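Local structure of pumilio homolog 23 (Arabidopsis thaliana, 5WZJ) at residues 245-250 against 296-301; 393-398 against 444-449; 520-525 against 559-564. The protein binds RNA sequence-specifically through a curved array of pumilio repeats, recognises 18S rRNA, and probably regulates translation and mRNA stability. All blocks are in the same frame, centred on the assembly; numbering follows the deposited sequence.

Contact 1: 245-250 against 296-301; sequences EQLLEI and VAPESL
Where Pumilio repeat 4 meets Pumilio repeat 5 in the superhelix, Leu247 and Leu248 of helix 244-254 pack against the turn that follows helix 284-296 and the first turn of helix 299-310. Leu247 is directed toward this turn, and its two methyls divide the work: CD2 lies 3.9 Å from Val296 CG2, the two side chains crossing at about a right angle, while CD1 comes within 3.3 Å of the backbone O of Val296. Nearer the main chain, Leu247 CB sits 4.1 Å from CD of Pro298, the N-cap residue of helix 299-310. Leu248 meets the ring at CG, the atom it shares with Leu247; its own CG is anti to the carbonyl carbon (chi1 -66°), which brings CD2 to 4.1 Å from Pro298 CG and 4.0 Å from Leu301 CD1. Leu248 runs past both residues in the opposite direction, and Ser300 OG lies at the margin of the same methyl. Met240 and Phe267 extend the apolar surroundings, touching Leu247 and Leu301 respectively. No hydrogen bond or salt bridge joins the two segments. Cohesion between them therefore rests on van der Waals contact and the exclusion of water from a largely buried seam.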
ATOM      1  N   GLU A 245      -7.182  16.428  16.823  1.00 13.02           N
ATOM      2  CA  GLU A 245      -7.842  17.728  16.866  1.00 15.41           C
ATOM      3  C   GLU A 245      -7.933  18.365  15.483  1.00 17.78           C
ATOM      4  O   GLU A 245      -8.895  19.088  15.204  1.00 17.57           O
ATOM      5  CB  GLU A 245      -7.127  18.664  17.857  1.00 19.20           C
ATOM      6  CG  GLU A 245      -5.857  19.366  17.350  1.00 25.10           C
ATOM      7  CD  GLU A 245      -4.621  18.462  17.311  1.00 34.81           C
ATOM      8  OE1 GLU A 245      -4.724  17.252  17.616  1.00 40.95           O
ATOM      9  OE2 GLU A 245      -3.537  18.983  16.978  1.00 37.73           O
ATOM     10  N   GLN A 246      -6.948  18.124  14.606  1.00 17.09           N
ATOM     11  CA  GLN A 246      -7.053  18.620  13.239  1.00 17.58           C
ATOM     12  C   GLN A 246      -8.001  17.758  12.404  1.00 16.05           C
ATOM     13  O   GLN A 246      -8.784  18.288  11.606  1.00 19.10           O
ATOM     14  CB  GLN A 246      -5.663  18.689  12.588  1.00 16.00           C
ATOM     15  CG  GLN A 246      -4.682  19.585  13.339  1.00 16.48           C
ATOM     16  CD  GLN A 246      -3.595  20.145  12.439  1.00 17.73           C
ATOM     17  OE1 GLN A 246      -3.875  20.920  11.523  1.00 19.04           O
ATOM     18  NE2 GLN A 246      -2.344  19.765  12.705  1.00 18.53           N
ATOM     19  N   LEU A 247      -7.937  16.433  12.568  1.00 15.49           N
ATOM     20  CA  LEU A 247      -8.827  15.541  11.825  1.00 14.65           C
ATOM     21  C   LEU A 247     -10.284  15.849  12.121  1.00 17.38           C
ATOM     22  O   LEU A 247     -11.121  15.837  11.211  1.00 15.77           O
ATOM     23  CB  LEU A 247      -8.519  14.081  12.155  1.00 11.50           C
ATOM     24  CG  LEU A 247      -7.170  13.587  11.624  1.00 15.96           C
ATOM     25  CD1 LEU A 247      -6.848  12.231  12.203  1.00 16.36           C
ATOM     26  CD2 LEU A 247      -7.237  13.525  10.111  1.00 12.98           C
ATOM     27  N   LEU A 248     -10.606  16.139  13.392  1.00 15.93           N
ATOM     28  CA  LEU A 248     -11.972  16.487  13.777  1.00 16.89           C
ATOM     29  C   LEU A 248     -12.398  17.850  13.247  1.00 18.07           C
ATOM     30  O   LEU A 248     -13.595  18.128  13.169  1.00 16.83           O
ATOM     31  CB  LEU A 248     -12.118  16.438  15.305  1.00 13.95           C
ATOM     32  CG  LEU A 248     -11.955  15.028  15.899  1.00 20.72           C
ATOM     33  CD1 LEU A 248     -11.727  15.086  17.426  1.00 23.56           C
ATOM     34  CD2 LEU A 248     -13.173  14.158  15.564  1.00 20.78           C
ATOM     35  N   GLU A 249     -11.452  18.705  12.873  1.00 21.51           N
ATOM     36  CA  GLU A 249     -11.813  19.956  12.223  1.00 19.93           C
ATOM     37  C   GLU A 249     -11.928  19.794  10.707  1.00 19.60           C
ATOM     38  O   GLU A 249     -12.838  20.359  10.097  1.00 22.93           O
ATOM     39  CB  GLU A 249     -10.776  21.043  12.562  1.00 20.51           C
ATOM     40  CG  GLU A 249     -11.296  22.486  12.486  1.00 34.51           C
ATOM     41  CD  GLU A 249     -12.067  22.913  13.741  1.00 38.77           C
ATOM     42  OE1 GLU A 249     -12.331  22.063  14.636  1.00 32.94           O
ATOM     43  OE2 GLU A 249     -12.400  24.112  13.835  1.00 46.05           O
ATOM     44  N   ILE A 250     -11.031  19.025  10.083  1.00 16.67           N
ATOM     45  CA  ILE A 250     -10.971  19.026   8.623  1.00 21.97           C
ATOM     46  C   ILE A 250     -11.965  18.039   8.012  1.00 17.95           C
ATOM     47  O   ILE A 250     -12.534  18.302   6.947  1.00 15.14           O
ATOM     48  CB  ILE A 250      -9.536  18.760   8.127  1.00 27.19           C
ATOM     49  CG1 ILE A 250      -9.047  17.381   8.534  1.00 29.90           C
ATOM     50  CG2 ILE A 250      -8.578  19.838   8.619  1.00 28.91           C
ATOM     51  CD1 ILE A 250      -7.568  17.180   8.241  1.00 32.91           C
ATOM     52  N   VAL A 296      -8.125   7.160   8.769  1.00 19.13           N
ATOM     53  CA  VAL A 296      -7.585   8.108   9.743  1.00 17.15           C
ATOM     54  C   VAL A 296      -8.615   8.585  10.760  1.00 17.10           C
ATOM     55  O   VAL A 296      -8.244   9.306  11.702  1.00 18.48           O
ATOM     56  CB  VAL A 296      -6.952   9.332   9.045  1.00 17.45           C
ATOM     57  CG1 VAL A 296      -5.846   8.879   8.122  1.00 12.57           C
ATOM     58  CG2 VAL A 296      -8.029  10.142   8.295  1.00 13.20           C
ATOM     59  N   ALA A 297      -9.883   8.198  10.619  1.00 16.67           N
ATOM     60  CA  ALA A 297     -10.930   8.788  11.439  1.00 18.22           C
ATOM     61  C   ALA A 297     -10.704   8.474  12.916  1.00 20.21           C
ATOM     62  O   ALA A 297     -10.435   7.318  13.261  1.00 18.34           O
ATOM     63  CB  ALA A 297     -12.300   8.266  11.011  1.00 21.80           C
ATOM     64  N   PRO A 298     -10.775   9.470  13.805  1.00 22.17           N
ATOM     65  CA  PRO A 298     -10.839   9.182  15.240  1.00 18.17           C
ATOM     66  C   PRO A 298     -12.111   8.425  15.583  1.00 22.66           C
ATOM     67  O   PRO A 298     -13.086   8.432  14.830  1.00 17.89           O
ATOM     68  CB  PRO A 298     -10.838  10.574  15.887  1.00 23.64           C
ATOM     69  CG  PRO A 298     -10.205  11.462  14.858  1.00 23.06           C
ATOM     70  CD  PRO A 298     -10.679  10.912  13.537  1.00 16.72           C
ATOM     71  N   GLU A 299     -12.098   7.793  16.763  1.00 20.67           N
ATOM     72  CA  GLU A 299     -13.144   6.835  17.119  1.00 27.22           C
ATOM     73  C   GLU A 299     -14.536   7.441  16.991  1.00 28.69           C
ATOM     74  O   GLU A 299     -15.427   6.854  16.364  1.00 25.20           O
ATOM     75  CB  GLU A 299     -12.922   6.313  18.542  1.00 33.52           C
ATOM     76  CG  GLU A 299     -14.105   5.498  19.065  1.00 48.29           C
ATOM     77  CD  GLU A 299     -13.782   4.722  20.333  1.00 59.46           C
ATOM     78  OE1 GLU A 299     -12.716   4.062  20.381  1.00 63.69           O
ATOM     79  OE2 GLU A 299     -14.597   4.775  21.280  1.00 55.92           O
ATOM     80  N   SER A 300     -14.745   8.617  17.586  1.00 23.90           N
ATOM     81  CA  SER A 300     -16.076   9.215  17.591  1.00 26.80           C
ATOM     82  C   SER A 300     -16.548   9.500  16.174  1.00 29.34           C
ATOM     83  O   SER A 300     -17.728   9.324  15.845  1.00 23.68           O
ATOM     84  CB  SER A 300     -16.058  10.507  18.414  1.00 30.41           C
ATOM     85  OG  SER A 300     -15.112  11.419  17.867  1.00 32.30           O
ATOM     86  N   LEU A 301     -15.636   9.947  15.320  1.00 22.06           N
ATOM     87  CA  LEU A 301     -16.011  10.250  13.949  1.00 19.99           C
ATOM     88  C   LEU A 301     -16.294   8.966  13.172  1.00 19.62           C
ATOM     89  O   LEU A 301     -17.276   8.895  12.425  1.00 19.93           O
ATOM     90  CB  LEU A 301     -14.900  11.079  13.300  1.00 23.65           C
ATOM     91  CG  LEU A 301     -15.209  11.768  11.982  1.00 29.28           C
ATOM     92  CD1 LEU A 301     -14.485  13.105  11.910  1.00 26.01           C
ATOM     93  CD2 LEU A 301     -14.782  10.871  10.865  1.00 27.94           C
TER

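Contact 2: 393-398 against 444-449; sequences ESRISI and IQPYIT
Ile398 and Tyr447 form the close-packed part of the contact between the loop and first residue of helix 398-403 and the first turn of helix 445-453. CG1 of Ile398 lies 3.8 Å from Tyr447 CE2, and the same residue's CG2 is 3.8 Å from the backbone O of Pro446. The torsions account for this division: CG1 is anti to the backbone N (chi1 179°) and extends to the tyrosine, leaving CG2 beside the main chain of the facing helix. Both side chains are buried, and Tyr447 OH is satisfied farther on by the backbone O of Cys381.

The outer side is looser and includes a water. This water donates to Arg395 O at 2.7 Å and to Pro446 O at 3.0 Å, bridging two carbonyls that could not bond to each other directly. The side chain of Arg395 bends at chi3 (71°) and lies alongside the proline ring, pointing the same way, with NH1 3.9 Å from Pro446 CG; the charge of that guanidinium is met by a salt bridge to Glu382. At the exposed margin, the side chains of Ile396 and Thr449 cross at about a right angle, with Ile396 CD1 4.0 Å from Thr449 CG2.

Helix 377-388 backs the contact, with Val385 touching both Arg395 and Tyr447, Leu384 also against Tyr447, and Val388 against Ile398. Helix 427-436 adds Ile436 beside the tyrosine, so both helices lie against the inner side of the contact.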
ATOM      1  N   GLU A 393     -19.902 -33.033   1.358  1.00 41.37           N
ATOM      2  CA  GLU A 393     -18.786 -33.752   0.756  1.00 44.16           C
ATOM      3  C   GLU A 393     -17.788 -32.805   0.104  1.00 34.97           C
ATOM      4  O   GLU A 393     -16.590 -33.106   0.060  1.00 38.19           O
ATOM      5  CB  GLU A 393     -19.304 -34.775  -0.262  1.00 54.11           C
ATOM      6  CG  GLU A 393     -20.201 -34.197  -1.354  1.00 68.00           C
ATOM      7  CD  GLU A 393     -21.685 -34.168  -0.974  1.00 81.08           C
ATOM      8  OE1 GLU A 393     -22.013 -34.217   0.235  1.00 79.24           O
ATOM      9  OE2 GLU A 393     -22.525 -34.095  -1.898  1.00 86.82           O
ATOM     10  N   SER A 394     -18.253 -31.651  -0.387  1.00 26.74           N
ATOM     11  CA  SER A 394     -17.347 -30.712  -1.045  1.00 30.50           C
ATOM     12  C   SER A 394     -16.440 -29.960  -0.068  1.00 30.99           C
ATOM     13  O   SER A 394     -15.496 -29.297  -0.518  1.00 31.35           O
ATOM     14  CB  SER A 394     -18.151 -29.715  -1.899  1.00 27.56           C
ATOM     15  OG  SER A 394     -18.911 -28.818  -1.104  1.00 28.81           O
ATOM     16  N   ARG A 395     -16.677 -30.071   1.251  1.00 25.04           N
ATOM     17  CA  ARG A 395     -15.902 -29.297   2.227  1.00 27.48           C
ATOM     18  C   ARG A 395     -14.432 -29.707   2.275  1.00 32.58           C
ATOM     19  O   ARG A 395     -13.580 -28.886   2.642  1.00 32.75           O
ATOM     20  CB  ARG A 395     -16.524 -29.424   3.620  1.00 28.17           C
ATOM     21  CG  ARG A 395     -17.849 -28.684   3.754  1.00 28.87           C
ATOM     22  CD  ARG A 395     -18.578 -29.060   5.026  1.00 29.05           C
ATOM     23  NE  ARG A 395     -17.940 -28.532   6.228  1.00 28.35           N
ATOM     24  CZ  ARG A 395     -18.221 -27.343   6.757  1.00 35.34           C
ATOM     25  NH1 ARG A 395     -17.615 -26.950   7.871  1.00 29.14           N
ATOM     26  NH2 ARG A 395     -19.111 -26.538   6.163  1.00 29.78           N
ATOM     27  N   ILE A 396     -14.104 -30.954   1.912  1.00 26.54           N
ATOM     28  CA  ILE A 396     -12.705 -31.377   1.887  1.00 26.64           C
ATOM     29  C   ILE A 396     -11.901 -30.575   0.860  1.00 19.77           C
ATOM     30  O   ILE A 396     -10.669 -30.517   0.934  1.00 20.49           O
ATOM     31  CB  ILE A 396     -12.612 -32.902   1.615  1.00 26.14           C
ATOM     32  CG1 ILE A 396     -11.187 -33.423   1.831  1.00 27.31           C
ATOM     33  CG2 ILE A 396     -13.078 -33.216   0.211  1.00 26.89           C
ATOM     34  CD1 ILE A 396     -10.727 -33.406   3.280  1.00 27.64           C
ATOM     35  N   SER A 397     -12.576 -29.917  -0.079  1.00 19.44           N
ATOM     36  CA  SER A 397     -11.916 -29.170  -1.141  1.00 24.65           C
ATOM     37  C   SER A 397     -11.824 -27.675  -0.846  1.00 18.50           C
ATOM     38  O   SER A 397     -11.572 -26.886  -1.762  1.00 20.75           O
ATOM     39  CB  SER A 397     -12.641 -29.406  -2.468  1.00 22.99           C
ATOM     40  OG  SER A 397     -12.459 -30.748  -2.881  1.00 29.46           O
ATOM     41  N   ILE A 398     -12.020 -27.264   0.406  1.00 18.30           N
ATOM     42  CA  ILE A 398     -12.028 -25.831   0.686  1.00 22.10           C
ATOM     43  C   ILE A 398     -10.686 -25.201   0.313  1.00 17.54           C
ATOM     44  O   ILE A 398     -10.642 -24.108  -0.264  1.00 19.59           O
ATOM     45  CB  ILE A 398     -12.425 -25.568   2.152  1.00 23.37           C
ATOM     46  CG1 ILE A 398     -12.421 -24.068   2.453  1.00 24.57           C
ATOM     47  CG2 ILE A 398     -11.512 -26.287   3.093  1.00 17.07           C
ATOM     48  CD1 ILE A 398     -13.411 -23.283   1.614  1.00 27.90           C
ATOM     49  N   ILE A 444     -10.696 -23.553  12.895  1.00 14.54           N
ATOM     50  CA  ILE A 444     -10.336 -23.746  11.496  1.00 15.56           C
ATOM     51  C   ILE A 444     -10.024 -25.206  11.205  1.00 18.94           C
ATOM     52  O   ILE A 444      -9.251 -25.505  10.288  1.00 18.16           O
ATOM     53  CB  ILE A 444      -9.137 -22.849  11.121  1.00 17.77           C
ATOM     54  CG1 ILE A 444      -7.949 -23.174  12.022  1.00 20.55           C
ATOM     55  CG2 ILE A 444      -9.527 -21.364  11.254  1.00 15.28           C
ATOM     56  CD1 ILE A 444      -6.625 -22.570  11.572  1.00 19.79           C
ATOM     57  N   GLN A 445     -10.625 -26.130  11.961  1.00 15.90           N
ATOM     58  CA  GLN A 445     -10.396 -27.548  11.684  1.00 19.90           C
ATOM     59  C   GLN A 445     -10.674 -27.938  10.229  1.00 18.24           C
ATOM     60  O   GLN A 445      -9.865 -28.688   9.659  1.00 17.83           O
ATOM     61  CB  GLN A 445     -11.212 -28.406  12.669  1.00 17.16           C
ATOM     62  CG  GLN A 445     -10.632 -28.351  14.091  1.00 18.25           C
ATOM     63  CD  GLN A 445      -9.232 -28.948  14.161  1.00 21.61           C
ATOM     64  OE1 GLN A 445      -9.058 -30.142  13.918  1.00 22.22           O
ATOM     65  NE2 GLN A 445      -8.223 -28.122  14.477  1.00 20.82           N
ATOM     66  N   PRO A 446     -11.742 -27.475   9.573  1.00 19.19           N
ATOM     67  CA  PRO A 446     -11.917 -27.831   8.153  1.00 18.48           C
ATOM     68  C   PRO A 446     -10.755 -27.385   7.273  1.00 19.59           C
ATOM     69  O   PRO A 446     -10.426 -28.080   6.301  1.00 16.30           O
ATOM     70  CB  PRO A 446     -13.215 -27.109   7.763  1.00 21.64           C
ATOM     71  CG  PRO A 446     -13.922 -26.830   9.051  1.00 24.11           C
ATOM     72  CD  PRO A 446     -12.856 -26.642  10.074  1.00 19.12           C
ATOM     73  N   TYR A 447     -10.118 -26.250   7.586  1.00 17.88           N
ATOM     74  CA  TYR A 447      -9.015 -25.778   6.748  1.00 15.97           C
ATOM     75  C   TYR A 447      -7.766 -26.613   6.970  1.00 16.59           C
ATOM     76  O   TYR A 447      -7.065 -26.953   6.009  1.00 17.29           O
ATOM     77  CB  TYR A 447      -8.722 -24.298   7.027  1.00 12.14           C
ATOM     78  CG  TYR A 447      -9.893 -23.401   6.738  1.00 16.22           C
ATOM     79  CD1 TYR A 447     -10.893 -23.215   7.693  1.00 16.79           C
ATOM     80  CD2 TYR A 447     -10.017 -22.748   5.511  1.00 14.87           C
ATOM     81  CE1 TYR A 447     -11.970 -22.395   7.447  1.00 18.18           C
ATOM     82  CE2 TYR A 447     -11.114 -21.921   5.248  1.00 16.52           C
ATOM     83  CZ  TYR A 447     -12.086 -21.751   6.232  1.00 22.99           C
ATOM     84  OH  TYR A 447     -13.181 -20.936   6.015  1.00 21.60           O
ATOM     85  N   ILE A 448      -7.470 -26.942   8.234  1.00 18.51           N
ATOM     86  CA  ILE A 448      -6.301 -27.764   8.546  1.00 19.61           C
ATOM     87  C   ILE A 448      -6.445 -29.148   7.922  1.00 22.08           C
ATOM     88  O   ILE A 448      -5.497 -29.687   7.332  1.00 18.11           O
ATOM     89  CB  ILE A 448      -6.105 -27.864  10.070  1.00 16.66           C
ATOM     90  CG1 ILE A 448      -5.721 -26.507  10.659  1.00 19.58           C
ATOM     91  CG2 ILE A 448      -5.045 -28.904  10.410  1.00 12.13           C
ATOM     92  CD1 ILE A 448      -5.891 -26.427  12.174  1.00 17.32           C
ATOM     93  N   THR A 449      -7.632 -29.750   8.054  1.00 15.51           N
ATOM     94  CA  THR A 449      -7.843 -31.072   7.466  1.00 17.99           C
ATOM     95  C   THR A 449      -7.733 -31.014   5.946  1.00 16.57           C
ATOM     96  O   THR A 449      -7.074 -31.860   5.331  1.00 18.49           O
ATOM     97  CB  THR A 449      -9.203 -31.636   7.898  1.00 14.70           C
ATOM     98  OG1 THR A 449      -9.124 -32.059   9.271  1.00 18.17           O
ATOM     99  CG2 THR A 449      -9.593 -32.820   7.026  1.00 18.08           C
TER
HETATM  100  O   HOH W   1     -12.600 -29.635   5.011  1.00 30.39           O

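Contact 3: 520-525 against 559-564; sequences LREAIA and QWKSRQ
Arg521 and Gln564 make the one direct hydrogen bond between segments 520-525 and 559-564: NH1 donates to the amide OE1 over 2.7 Å. The bond is short but bent, with an N-H...O angle of 136°. The donor approaches nearly along the C=O axis of the amide, whereas OE1 lies 24° out of the guanidinium plane, at its edge. Arg521 is extended from CG to NE, and its far end is also held by a hydrogen bond from NH2 to Asp514 O; together these bonds limit rotation of the buried guanidinium.

Glu522 and Lys561 form a looser polar pair. Their charged atoms, OE1 and NZ, stand 4.3 Å apart, beyond a salt bridge, and the closer approach is from Glu522 OE1 to the methylene CE of Lys561 at 3.7 Å. The aliphatic part of the lysine, not its ammonium, thus lies nearest the carboxylate, whose OE2 has a weak hydrogen bond to Tyr553 OH.

Between these polar pairs, Trp560 drives its six-membered ring toward helix 518-530. With CG anti to the backbone N, the indole reaches across so that CH2 lies 3.6 Å from Arg521 O and CZ2 lies 3.7 Å from Ala525 CB. The backbone N of Glu522 faces the ring edge, 4.0 Å from Trp560 CH2. Gln564 CG lies 3.4 Å above one face of the Trp560 ring, over its centre, linking the glutamine's polar bond to the aromatic packing. Trp560 NE1 donates to Leu548 O, and Tyr553 meets the indole edge-to-face.

The short helical segments run at 133° to each other, with axes 11.1 Å apart at closest approach, a spacing bridged by the large indole. Oblique helix-on-helix packing of this kind belongs to an alpha-helical repeat protein; here it places the C-terminal helix 557-565 against helix 518-530, whose segment 520-525 belongs to Pumilio repeat 8.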
ATOM      1  N   LEU A 520      13.916 -35.486   9.162  1.00 22.18           N
ATOM      2  CA  LEU A 520      13.489 -34.732   7.992  1.00 23.14           C
ATOM      3  C   LEU A 520      14.447 -33.587   7.670  1.00 21.25           C
ATOM      4  O   LEU A 520      14.590 -33.226   6.498  1.00 24.06           O
ATOM      5  CB  LEU A 520      12.061 -34.229   8.192  1.00 23.61           C
ATOM      6  CG  LEU A 520      11.038 -35.380   8.130  1.00 33.85           C
ATOM      7  CD1 LEU A 520       9.704 -34.982   8.767  1.00 25.75           C
ATOM      8  CD2 LEU A 520      10.839 -35.880   6.695  1.00 30.13           C
ATOM      9  N   ARG A 521      15.118 -33.021   8.677  1.00 22.57           N
ATOM     10  CA  ARG A 521      16.167 -32.042   8.390  1.00 27.36           C
ATOM     11  C   ARG A 521      17.264 -32.649   7.533  1.00 26.03           C
ATOM     12  O   ARG A 521      17.747 -32.015   6.586  1.00 21.71           O
ATOM     13  CB  ARG A 521      16.760 -31.499   9.686  1.00 23.00           C
ATOM     14  CG  ARG A 521      15.845 -30.529  10.376  1.00 24.74           C
ATOM     15  CD  ARG A 521      16.527 -29.864  11.551  1.00 29.04           C
ATOM     16  NE  ARG A 521      15.594 -29.001  12.251  1.00 28.77           N
ATOM     17  CZ  ARG A 521      15.939 -28.119  13.181  1.00 34.53           C
ATOM     18  NH1 ARG A 521      17.212 -27.980  13.528  1.00 39.67           N
ATOM     19  NH2 ARG A 521      15.007 -27.377  13.760  1.00 29.49           N
ATOM     20  N   GLU A 522      17.658 -33.883   7.843  1.00 21.57           N
ATOM     21  CA  GLU A 522      18.660 -34.563   7.042  1.00 24.67           C
ATOM     22  C   GLU A 522      18.161 -34.825   5.627  1.00 27.64           C
ATOM     23  O   GLU A 522      18.910 -34.657   4.658  1.00 23.83           O
ATOM     24  CB  GLU A 522      19.066 -35.869   7.720  1.00 30.25           C
ATOM     25  CG  GLU A 522      20.176 -36.567   6.994  1.00 36.92           C
ATOM     26  CD  GLU A 522      20.827 -37.657   7.812  1.00 38.50           C
ATOM     27  OE1 GLU A 522      20.355 -37.942   8.938  1.00 38.48           O
ATOM     28  OE2 GLU A 522      21.824 -38.222   7.313  1.00 38.79           O
ATOM     29  N   ALA A 523      16.897 -35.238   5.483  1.00 26.08           N
ATOM     30  CA  ALA A 523      16.347 -35.455   4.147  1.00 26.21           C
ATOM     31  C   ALA A 523      16.347 -34.165   3.327  1.00 25.01           C
ATOM     32  O   ALA A 523      16.740 -34.169   2.156  1.00 27.81           O
ATOM     33  CB  ALA A 523      14.933 -36.034   4.245  1.00 26.64           C
ATOM     34  N   ILE A 524      15.929 -33.050   3.931  1.00 21.73           N
ATOM     35  CA  ILE A 524      15.961 -31.765   3.227  1.00 21.31           C
ATOM     36  C   ILE A 524      17.394 -31.391   2.863  1.00 27.30           C
ATOM     37  O   ILE A 524      17.673 -30.931   1.749  1.00 25.67           O
ATOM     38  CB  ILE A 524      15.303 -30.663   4.077  1.00 23.84           C
ATOM     39  CG1 ILE A 524      13.792 -30.885   4.199  1.00 15.93           C
ATOM     40  CG2 ILE A 524      15.600 -29.274   3.476  1.00 23.76           C
ATOM     41  CD1 ILE A 524      13.169 -30.063   5.323  1.00 19.26           C
ATOM     42  N   ALA A 525      18.320 -31.549   3.814  1.00 23.42           N
ATOM     43  CA  ALA A 525      19.711 -31.183   3.558  1.00 24.16           C
ATOM     44  C   ALA A 525      20.290 -32.022   2.431  1.00 30.28           C
ATOM     45  O   ALA A 525      21.026 -31.515   1.571  1.00 33.93           O
ATOM     46  CB  ALA A 525      20.536 -31.344   4.835  1.00 22.22           C
ATOM     47  N   GLN A 559      28.891 -34.431  12.682  1.00 29.70           N
ATOM     48  CA  GLN A 559      28.884 -33.207  13.475  1.00 29.84           C
ATOM     49  C   GLN A 559      27.687 -32.326  13.111  1.00 27.82           C
ATOM     50  O   GLN A 559      27.075 -31.702  13.987  1.00 27.88           O
ATOM     51  CB  GLN A 559      30.215 -32.468  13.287  1.00 25.56           C
ATOM     52  CG  GLN A 559      31.437 -33.269  13.797  1.00 24.52           C
ATOM     53  CD  GLN A 559      32.758 -32.517  13.657  1.00 31.20           C
ATOM     54  OE1 GLN A 559      32.796 -31.381  13.196  1.00 32.57           O
ATOM     55  NE2 GLN A 559      33.846 -33.157  14.062  1.00 34.07           N
ATOM     56  N   TRP A 560      27.329 -32.280  11.828  1.00 26.52           N
ATOM     57  CA  TRP A 560      26.140 -31.536  11.414  1.00 27.94           C
ATOM     58  C   TRP A 560      24.903 -32.043  12.142  1.00 23.34           C
ATOM     59  O   TRP A 560      24.109 -31.253  12.663  1.00 22.27           O
ATOM     60  CB  TRP A 560      25.959 -31.656   9.897  1.00 24.69           C
ATOM     61  CG  TRP A 560      24.798 -30.864   9.327  1.00 25.89           C
ATOM     62  CD1 TRP A 560      24.849 -29.597   8.837  1.00 26.62           C
ATOM     63  CD2 TRP A 560      23.429 -31.297   9.178  1.00 27.27           C
ATOM     64  NE1 TRP A 560      23.608 -29.208   8.391  1.00 29.88           N
ATOM     65  CE2 TRP A 560      22.717 -30.232   8.589  1.00 29.69           C
ATOM     66  CE3 TRP A 560      22.740 -32.475   9.485  1.00 28.77           C
ATOM     67  CZ2 TRP A 560      21.349 -30.309   8.298  1.00 23.91           C
ATOM     68  CZ3 TRP A 560      21.381 -32.552   9.196  1.00 29.29           C
ATOM     69  CH2 TRP A 560      20.698 -31.471   8.610  1.00 21.43           C
ATOM     70  N   LYS A 561      24.740 -33.369  12.206  1.00 27.11           N
ATOM     71  CA  LYS A 561      23.558 -33.956  12.838  1.00 30.83           C
ATOM     72  C   LYS A 561      23.504 -33.658  14.332  1.00 28.69           C
ATOM     73  O   LYS A 561      22.437 -33.322  14.861  1.00 28.32           O
ATOM     74  CB  LYS A 561      23.519 -35.467  12.599  1.00 32.63           C
ATOM     75  CG  LYS A 561      23.086 -35.878  11.192  1.00 30.78           C
ATOM     76  CD  LYS A 561      23.625 -37.258  10.805  1.00 38.99           C
ATOM     77  CE  LYS A 561      22.917 -38.387  11.539  1.00 49.58           C
ATOM     78  NZ  LYS A 561      23.504 -39.728  11.199  1.00 54.36           N
ATOM     79  N   SER A 562      24.632 -33.773  15.036  1.00 30.46           N
ATOM     80  CA  SER A 562      24.590 -33.513  16.475  1.00 30.96           C
ATOM     81  C   SER A 562      24.345 -32.040  16.779  1.00 31.27           C
ATOM     82  O   SER A 562      23.710 -31.720  17.789  1.00 35.82           O
ATOM     83  CB  SER A 562      25.873 -33.995  17.147  1.00 34.88           C
ATOM     84  OG  SER A 562      27.003 -33.369  16.582  1.00 40.12           O
ATOM     85  N   ARG A 563      24.803 -31.123  15.920  1.00 29.65           N
ATOM     86  CA  ARG A 563      24.433 -29.723  16.127  1.00 29.23           C
ATOM     87  C   ARG A 563      22.961 -29.486  15.799  1.00 30.01           C
ATOM     88  O   ARG A 563      22.286 -28.706  16.485  1.00 27.86           O
ATOM     89  CB  ARG A 563      25.334 -28.798  15.303  1.00 31.97           C
ATOM     90  CG  ARG A 563      26.813 -28.967  15.640  1.00 29.39           C
ATOM     91  CD  ARG A 563      27.648 -27.807  15.149  1.00 34.76           C
ATOM     92  NE  ARG A 563      27.373 -26.596  15.919  1.00 46.36           N
ATOM     93  CZ  ARG A 563      28.098 -25.487  15.835  1.00 50.77           C
ATOM     94  NH1 ARG A 563      29.144 -25.445  15.021  1.00 51.14           N
ATOM     95  NH2 ARG A 563      27.784 -24.424  16.565  1.00 50.03           N
ATOM     96  N   GLN A 564      22.435 -30.165  14.773  1.00 29.33           N
ATOM     97  CA  GLN A 564      21.020 -30.007  14.441  1.00 29.41           C
ATOM     98  C   GLN A 564      20.126 -30.607  15.521  1.00 36.85           C
ATOM     99  O   GLN A 564      19.138 -29.988  15.936  1.00 36.72           O
ATOM    100  CB  GLN A 564      20.717 -30.639  13.085  1.00 24.59           C
ATOM    101  CG  GLN A 564      21.288 -29.863  11.899  1.00 29.07           C
ATOM    102  CD  GLN A 564      20.697 -28.462  11.764  1.00 33.22           C
ATOM    103  OE1 GLN A 564      19.539 -28.225  12.108  1.00 33.76           O
ATOM    104  NE2 GLN A 564      21.499 -27.528  11.261  1.00 32.39           N
TER

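In the fold
From the N terminus, contact 1 comes first: 296-301 returns to 245-250 across 45 intervening residues, joining Pumilio repeats 4 and 5. Contact 2 opens later and also spans 45 residues, bringing helix 445-453 back to the loop and start of helix 398-403. Contact 3 closes a mostly helical loop of 33 residues, tying the C-terminal helix 557-565 to helix 518-530. The three loops follow in series, neither nesting nor crossing. The centres of contact 1 and contact 2 lie about 43 Å apart, those of contact 2 and contact 3 about 33 Å, and those of contact 1 and contact 3 about 56 Å. Each joins parts close in sequence, at three separate places along the curved superhelix.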